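Local coordinates for viral structural protein 4 (Bombyx mori cytoplasmic polyhedrosis virus, PDB 6TZ0), which binds GTP and packs against the viral RNA-dependent RNA polymerase inside the virus, probably as an NTPase-like partner that supports transcription of the double-stranded RNA genome, at residues 405-408 with 409-412; 450-453 with 454-458; 466-469 with 470-474. All blocks are in the same frame, centred on the assembly; numbering follows the deposited sequence.

Contact 1 (405-408 with 409-412)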
loop_
_atom_site.group_PDB
_atom_site.type_symbol
_atom_site.label_atom_id
_atom_site.label_comp_id
_atom_site.label_asym_id
_atom_site.label_seq_id
_atom_site.Cartn_x
_atom_site.Cartn_y
_atom_site.Cartn_z
ATOM N N TYR B 405 35.877 19.290 -18.989
ATOM C CA TYR B 405 37.010 18.419 -18.686
ATOM C C TYR B 405 36.645 16.947 -18.849
ATOM O O TYR B 405 37.386 16.174 -19.476
ATOM C CB TYR B 405 37.512 18.708 -17.271
ATOM C CG TYR B 405 38.598 17.779 -16.787
ATOM C CD1 TYR B 405 39.852 17.783 -17.376
ATOM C CD2 TYR B 405 38.385 16.939 -15.704
ATOM C CE1 TYR B 405 40.852 16.946 -16.929
ATOM C CE2 TYR B 405 39.379 16.100 -15.249
ATOM C CZ TYR B 405 40.608 16.107 -15.864
ATOM O OH TYR B 405 41.605 15.280 -15.411
ATOM N N VAL B 406 35.499 16.548 -18.293
ATOM C CA VAL B 406 34.997 15.186 -18.444
ATOM C C VAL B 406 34.687 14.892 -19.907
ATOM O O VAL B 406 34.928 13.784 -20.400
ATOM C CB VAL B 406 33.765 14.993 -17.539
ATOM C CG1 VAL B 406 33.137 13.628 -17.729
ATOM C CG2 VAL B 406 34.143 15.182 -16.092
ATOM N N LEU B 407 34.204 15.895 -20.635
ATOM C CA LEU B 407 33.924 15.731 -22.054
ATOM C C LEU B 407 35.208 15.627 -22.867
ATOM O O LEU B 407 35.236 14.952 -23.900
ATOM C CB LEU B 407 33.071 16.902 -22.528
ATOM C CG LEU B 407 32.433 16.817 -23.902
ATOM C CD1 LEU B 407 31.431 15.690 -23.901
ATOM C CD2 LEU B 407 31.760 18.127 -24.244
ATOM N N SER B 408 36.277 16.286 -22.416
ATOM C CA SER B 408 37.576 16.146 -23.059
ATOM C C SER B 408 38.207 14.797 -22.763
ATOM O O SER B 408 39.049 14.327 -23.535
ATOM C CB SER B 408 38.507 17.261 -22.598
ATOM O OG SER B 408 38.799 17.121 -21.222
ATOM N N LEU B 409 37.838 14.169 -21.648
ATOM C CA LEU B 409 38.351 12.835 -21.364
ATOM C C LEU B 409 37.583 11.720 -22.062
ATOM O O LEU B 409 37.964 10.559 -21.914
ATOM C CB LEU B 409 38.353 12.568 -19.859
ATOM C CG LEU B 409 39.369 13.343 -19.030
ATOM C CD1 LEU B 409 39.181 13.054 -17.558
ATOM C CD2 LEU B 409 40.766 12.989 -19.471
ATOM N N ASP B 410 36.531 12.026 -22.820
ATOM C CA ASP B 410 35.741 11.004 -23.499
ATOM C C ASP B 410 36.289 10.607 -24.851
ATOM O O ASP B 410 35.524 10.088 -25.671
ATOM C CB ASP B 410 34.296 11.465 -23.682
ATOM C CG ASP B 410 33.492 11.348 -22.427
ATOM O OD1 ASP B 410 33.833 10.476 -21.613
ATOM O OD2 ASP B 410 32.512 12.103 -22.269
ATOM N N THR B 411 37.562 10.826 -25.131
ATOM C CA THR B 411 38.069 10.484 -26.444
ATOM C C THR B 411 38.441 9.006 -26.499
ATOM O O THR B 411 38.500 8.310 -25.487
ATOM C CB THR B 411 39.261 11.367 -26.803
ATOM O OG1 THR B 411 40.334 11.124 -25.889
ATOM C CG2 THR B 411 38.861 12.828 -26.721
ATOM N N ASP B 412 38.687 8.531 -27.719
ATOM C CA ASP B 412 38.974 7.121 -27.946
ATOM C C ASP B 412 40.368 6.741 -27.463
ATOM O O ASP B 412 40.601 5.586 -27.095
ATOM C CB ASP B 412 38.825 6.815 -29.438
ATOM C CG ASP B 412 38.651 5.338 -29.733
ATOM O OD1 ASP B 412 38.582 4.523 -28.792
ATOM O OD2 ASP B 412 38.583 4.989 -30.931
#

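Contact 2 (450-453 with 454-458)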
loop_
_atom_site.group_PDB
_atom_site.type_symbol
_atom_site.label_atom_id
_atom_site.label_comp_id
_atom_site.label_asym_id
_atom_site.label_seq_id
_atom_site.Cartn_x
_atom_site.Cartn_y
_atom_site.Cartn_z
ATOM N N ASP B 450 32.869 -13.380 -12.018
ATOM C CA ASP B 450 32.563 -13.066 -10.625
ATOM C C ASP B 450 33.627 -12.160 -10.014
ATOM O O ASP B 450 33.307 -11.249 -9.242
ATOM C CB ASP B 450 32.417 -14.349 -9.816
ATOM C CG ASP B 450 31.173 -15.121 -10.183
ATOM O OD1 ASP B 450 30.211 -14.492 -10.664
ATOM O OD2 ASP B 450 31.146 -16.350 -9.969
ATOM N N GLU B 451 34.891 -12.371 -10.375
ATOM C CA GLU B 451 35.957 -11.479 -9.929
ATOM C C GLU B 451 35.834 -10.100 -10.569
ATOM O O GLU B 451 36.107 -9.077 -9.922
ATOM C CB GLU B 451 37.302 -12.120 -10.249
ATOM C CG GLU B 451 37.573 -13.362 -9.421
ATOM C CD GLU B 451 38.797 -14.124 -9.880
ATOM O OE1 GLU B 451 39.319 -13.817 -10.967
ATOM O OE2 GLU B 451 39.242 -15.034 -9.149
ATOM N N MET B 452 35.393 -10.055 -11.825
ATOM C CA MET B 452 35.103 -8.770 -12.450
ATOM C C MET B 452 33.918 -8.068 -11.787
ATOM O O MET B 452 33.915 -6.840 -11.672
ATOM C CB MET B 452 34.851 -8.962 -13.940
ATOM C CG MET B 452 34.806 -7.671 -14.717
ATOM S SD MET B 452 36.407 -6.852 -14.739
ATOM C CE MET B 452 35.919 -5.151 -14.988
ATOM N N ASN B 453 32.919 -8.817 -11.315
ATOM C CA ASN B 453 31.838 -8.190 -10.556
ATOM C C ASN B 453 32.322 -7.689 -9.203
ATOM O O ASN B 453 31.810 -6.683 -8.700
ATOM C CB ASN B 453 30.672 -9.157 -10.362
ATOM C CG ASN B 453 29.920 -9.417 -11.637
ATOM O OD1 ASN B 453 29.811 -8.546 -12.485
ATOM N ND2 ASN B 453 29.354 -10.605 -11.757
ATOM N N GLU B 454 33.308 -8.367 -8.612
ATOM C CA GLU B 454 33.927 -7.869 -7.385
ATOM C C GLU B 454 34.696 -6.575 -7.615
ATOM O O GLU B 454 34.770 -5.734 -6.714
ATOM C CB GLU B 454 34.864 -8.917 -6.794
ATOM C CG GLU B 454 34.174 -10.138 -6.247
ATOM C CD GLU B 454 35.156 -11.162 -5.727
ATOM O OE1 GLU B 454 36.373 -10.958 -5.906
ATOM O OE2 GLU B 454 34.713 -12.175 -5.147
ATOM N N VAL B 455 35.295 -6.398 -8.791
ATOM C CA VAL B 455 35.965 -5.116 -9.010
ATOM C C VAL B 455 34.972 -4.055 -9.490
ATOM O O VAL B 455 35.250 -2.856 -9.379
ATOM C CB VAL B 455 37.170 -5.265 -9.961
ATOM C CG1 VAL B 455 36.757 -5.338 -11.387
ATOM C CG2 VAL B 455 38.178 -4.156 -9.754
ATOM N N LEU B 456 33.795 -4.458 -9.976
ATOM C CA LEU B 456 32.765 -3.480 -10.321
ATOM C C LEU B 456 32.012 -2.966 -9.099
ATOM O O LEU B 456 31.625 -1.797 -9.067
ATOM C CB LEU B 456 31.764 -4.074 -11.315
ATOM C CG LEU B 456 32.167 -4.283 -12.771
ATOM C CD1 LEU B 456 31.114 -5.076 -13.483
ATOM C CD2 LEU B 456 32.337 -2.967 -13.453
ATOM N N ILE B 457 31.783 -3.824 -8.101
ATOM C CA ILE B 457 30.917 -3.474 -6.975
ATOM C C ILE B 457 31.518 -2.386 -6.089
ATOM O O ILE B 457 30.774 -1.627 -5.462
ATOM C CB ILE B 457 30.576 -4.756 -6.177
ATOM C CG1 ILE B 457 29.479 -4.525 -5.140
ATOM C CG2 ILE B 457 31.783 -5.319 -5.475
ATOM C CD1 ILE B 457 28.184 -4.185 -5.712
ATOM N N ALA B 458 32.845 -2.234 -6.080
ATOM C CA ALA B 458 33.499 -1.254 -5.221
ATOM C C ALA B 458 33.234 0.180 -5.643
ATOM O O ALA B 458 33.425 1.092 -4.833
ATOM C CB ALA B 458 35.003 -1.506 -5.197
#

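Contact 3 (466-469 with 470-474)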
loop_
_atom_site.group_PDB
_atom_site.type_symbol
_atom_site.label_atom_id
_atom_site.label_comp_id
_atom_site.label_asym_id
_atom_site.label_seq_id
_atom_site.Cartn_x
_atom_site.Cartn_y
_atom_site.Cartn_z
ATOM N N HIS B 466 35.250 9.620 -5.190
ATOM C CA HIS B 466 35.564 8.983 -6.458
ATOM C C HIS B 466 34.520 7.960 -6.854
ATOM O O HIS B 466 34.735 7.203 -7.803
ATOM C CB HIS B 466 36.938 8.324 -6.395
ATOM C CG HIS B 466 38.048 9.291 -6.150
ATOM N ND1 HIS B 466 38.509 9.587 -4.888
ATOM C CD2 HIS B 466 38.762 10.060 -7.001
ATOM C CE1 HIS B 466 39.478 10.478 -4.974
ATOM N NE2 HIS B 466 39.652 10.782 -6.247
ATOM N N SER B 467 33.401 7.918 -6.139
ATOM C CA SER B 467 32.324 7.001 -6.448
ATOM C C SER B 467 31.650 7.392 -7.753
ATOM O O SER B 467 31.739 8.531 -8.216
ATOM C CB SER B 467 31.295 6.987 -5.325
ATOM O OG SER B 467 30.247 6.088 -5.618
ATOM N N GLU B 468 30.968 6.425 -8.353
ATOM C CA GLU B 468 30.314 6.680 -9.626
ATOM C C GLU B 468 29.011 7.438 -9.433
ATOM O O GLU B 468 28.654 8.279 -10.270
ATOM C CB GLU B 468 30.097 5.354 -10.353
ATOM C CG GLU B 468 29.651 5.483 -11.787
ATOM C CD GLU B 468 29.554 4.141 -12.484
ATOM O OE1 GLU B 468 29.887 3.121 -11.854
ATOM O OE2 GLU B 468 29.137 4.105 -13.660
ATOM N N ARG B 469 28.324 7.177 -8.319
ATOM C CA ARG B 469 27.110 7.905 -7.971
ATOM C C ARG B 469 27.408 9.382 -7.742
ATOM O O ARG B 469 26.699 10.254 -8.260
ATOM C CB ARG B 469 26.477 7.239 -6.747
ATOM C CG ARG B 469 25.130 7.760 -6.266
ATOM C CD ARG B 469 25.331 8.616 -5.056
ATOM N NE ARG B 469 24.111 9.141 -4.453
ATOM C CZ ARG B 469 23.461 8.567 -3.448
ATOM N NH1 ARG B 469 23.910 7.438 -2.928
ATOM N NH2 ARG B 469 22.370 9.133 -2.951
ATOM N N ASN B 470 28.500 9.679 -7.035
ATOM C CA ASN B 470 28.917 11.064 -6.859
ATOM C C ASN B 470 29.425 11.675 -8.155
ATOM O O ASN B 470 29.294 12.884 -8.350
ATOM C CB ASN B 470 30.016 11.162 -5.813
ATOM C CG ASN B 470 30.241 12.576 -5.340
ATOM O OD1 ASN B 470 29.419 13.455 -5.559
ATOM N ND2 ASN B 470 31.395 12.817 -4.750
ATOM N N PHE B 471 30.035 10.869 -9.027
ATOM C CA PHE B 471 30.489 11.362 -10.324
ATOM C C PHE B 471 29.327 11.880 -11.156
ATOM O O PHE B 471 29.358 13.014 -11.648
ATOM C CB PHE B 471 31.226 10.259 -11.071
ATOM C CG PHE B 471 31.638 10.636 -12.461
ATOM C CD1 PHE B 471 32.707 11.477 -12.676
ATOM C CD2 PHE B 471 30.960 10.130 -13.557
ATOM C CE1 PHE B 471 33.089 11.812 -13.951
ATOM C CE2 PHE B 471 31.336 10.465 -14.833
ATOM C CZ PHE B 471 32.405 11.300 -15.030
ATOM N N TYR B 472 28.275 11.079 -11.297
ATOM C CA TYR B 472 27.132 11.554 -12.062
ATOM C C TYR B 472 26.332 12.612 -11.317
ATOM O O TYR B 472 25.672 13.431 -11.964
ATOM C CB TYR B 472 26.262 10.370 -12.482
ATOM C CG TYR B 472 26.921 9.562 -13.570
ATOM C CD1 TYR B 472 26.854 9.966 -14.891
ATOM C CD2 TYR B 472 27.653 8.423 -13.274
ATOM C CE1 TYR B 472 27.476 9.246 -15.890
ATOM C CE2 TYR B 472 28.285 7.698 -14.271
ATOM C CZ TYR B 472 28.182 8.112 -15.575
ATOM O OH TYR B 472 28.799 7.405 -16.573
ATOM N N TYR B 473 26.419 12.657 -9.984
ATOM C CA TYR B 473 25.816 13.757 -9.237
ATOM C C TYR B 473 26.522 15.080 -9.511
ATOM O O TYR B 473 25.874 16.098 -9.773
ATOM C CB TYR B 473 25.846 13.444 -7.744
ATOM C CG TYR B 473 25.334 14.558 -6.867
ATOM C CD1 TYR B 473 23.975 14.806 -6.752
ATOM C CD2 TYR B 473 26.212 15.359 -6.151
ATOM C CE1 TYR B 473 23.505 15.822 -5.948
ATOM C CE2 TYR B 473 25.754 16.373 -5.348
ATOM C CZ TYR B 473 24.402 16.601 -5.250
ATOM O OH TYR B 473 23.951 17.615 -4.444
ATOM N N MET B 474 27.849 15.093 -9.428
ATOM C CA MET B 474 28.605 16.321 -9.608
ATOM C C MET B 474 28.731 16.731 -11.065
ATOM O O MET B 474 29.087 17.879 -11.340
ATOM C CB MET B 474 30.000 16.183 -8.997
ATOM C CG MET B 474 30.035 16.060 -7.490
ATOM S SD MET B 474 29.393 17.501 -6.633
ATOM C CE MET B 474 30.682 18.687 -6.984
#

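Contact 1 (405-408 with 409-412)
Tyr405 and Leu409 meet one turn apart where helix 403-408 gives way to the loop leading to helix 417-427, a local contact at the C-terminal end of a short helix. The methyl CD1 of Leu409 lies over one face of the Tyr405 ring, 4.1 Å from the ring centroid and 26° off its normal, which meets the criterion for a CH-pi contact. It sits closest to the phenol end, with CZ of Tyr405 3.8 Å from Leu409 CD1. The torsions are consistent with this: the tyrosine CG lies anti to its own N (chi1 174°), turning the ring end back toward Leu409, while the Leu409 CG sits beside its N and a near-anti chi2 extends CD1 over the ring. Asn393 hydrogen-bonds the phenol oxygen, which gives it a partner outside the contact.

The backbone shows how the helix ends. Leu409 N donates to Tyr405 O at 3.0 Å, with a bent N-H...O angle of 135°. Weak i-to-i+3 bonds, from Leu409 N to Val406 O and from Asp410 N to Leu407 O at 3.4 Å, accompany the exit from the helix. The helix packs beside a parallel sheet that carries a P-loop (Walker A), and Val406 and Asp410 both touch Leu381 of its edge strand 378-381. Leu409 is buried against Trp389 and Lys392 of helix 385-393. The Asp410 side chain comes about 8 Å from that of Thr360, which binds GTP in another structure of this protein; no GTP is bound here. Beyond it, Thr411 places its methyl CG2 3.5 Å from Ser408 O, while its OG1 is hydrogen-bonded to Asp413 OD1.

Contact 2 (450-453 with 454-458)
The flat amide of Asn453 meets Leu456 of the next turn of helix 442-457 through OD1, 3.8 Å from Leu456 CD1, and the two side chains cross at a slant. The other flat group is the carboxylate of Glu454, whose chain lies along the preceding turn: CG and CD of Glu454 are 3.3 Å and 4.0 Å from Asp450 O, and its OE1 is 4.1 Å from Glu451 CA.

The apolar part of the contact is formed by Met452. Its chain leaves with CG anti to the backbone N (chi1 -169°) and bends at chi2, which returns the thioether toward the following turn: both SD and CE of Met452 reach 3.7 Å from Val455 CG1. The i-to-i+4 bonds of the helix include Val455 N to Glu451 O at 3.0 Å and Leu456 N to Met452 O at 2.9 Å.

Helices 417-427 and 524-537 flank the segment, while Asn453, Leu456 and Ile457 pack on the polymerase chain. Asp450 forms a salt bridge with Arg536. Glu451 and Glu454 keep their nearest charged oxygens, OE2 and OE1, 5.9 Å apart, so any like-charge repulsion between them is probably modest.

Contact 3 (466-469 with 470-474)
Ser467 and Phe471 are joined across the first turn of helix 468-476, where Ser467 is the N-cap. The capping bond is weak: Arg469 N reaches Ser467 OG at 3.5 Å, and the same hydroxyl has a stronger partner in Asn462 O.

Among the backbone bonds, Phe471 N donates to Ser467 O at 3.0 Å, with an N-H...O angle of 142°. The following one, Tyr472 N to Glu468 O, is straighter, at 167°.

Side-chain packing brings Glu468 and Tyr472 side by side, pointing the same way. A chi1 near 180° and the extended chain beyond it lay the glutamate along the tyrosine, and its carboxylate plane stands 38° from the ring plane. One face of the Tyr472 ring receives CD2 of Phe471, 3.6 Å above the plane and offset toward the rim. Phe471 also meets the rings of Trp389 and Tyr386, which joins this helix to helix 385-393.

Toward the polymerase chain, Arg469 and Asn470 pack on its Gln97, and Tyr473 OH forms a weak hydrogen bond to the backbone N of that residue. At the edge of the Tyr472 ring, in its plane, Glu468 CG lies 3.6 Å from CE2 of Tyr472.

The three contacts follow one another along the chain, on helix 403-408 and its exit loop, helix 442-457 and helix 468-476, and all lie on the same side of the chain's centre. Contacts 1 and 3 are 16 Å apart between centres and touch directly, Val406 CG1 packing 3.6 Å from Phe471 CZ; both also rest on helix 385-393 through Trp389. Contact 2 is set apart, its centre 18 Å from that of contact 3 and 25 Å from that of contact 1, without touching either. Side chains of contacts 1 and 2 come within about 8 to 9 Å of those of GTP-site residues, and contacts 2 and 3 meet the polymerase chain, so this helical region spans from nucleotide site to polymerase interface.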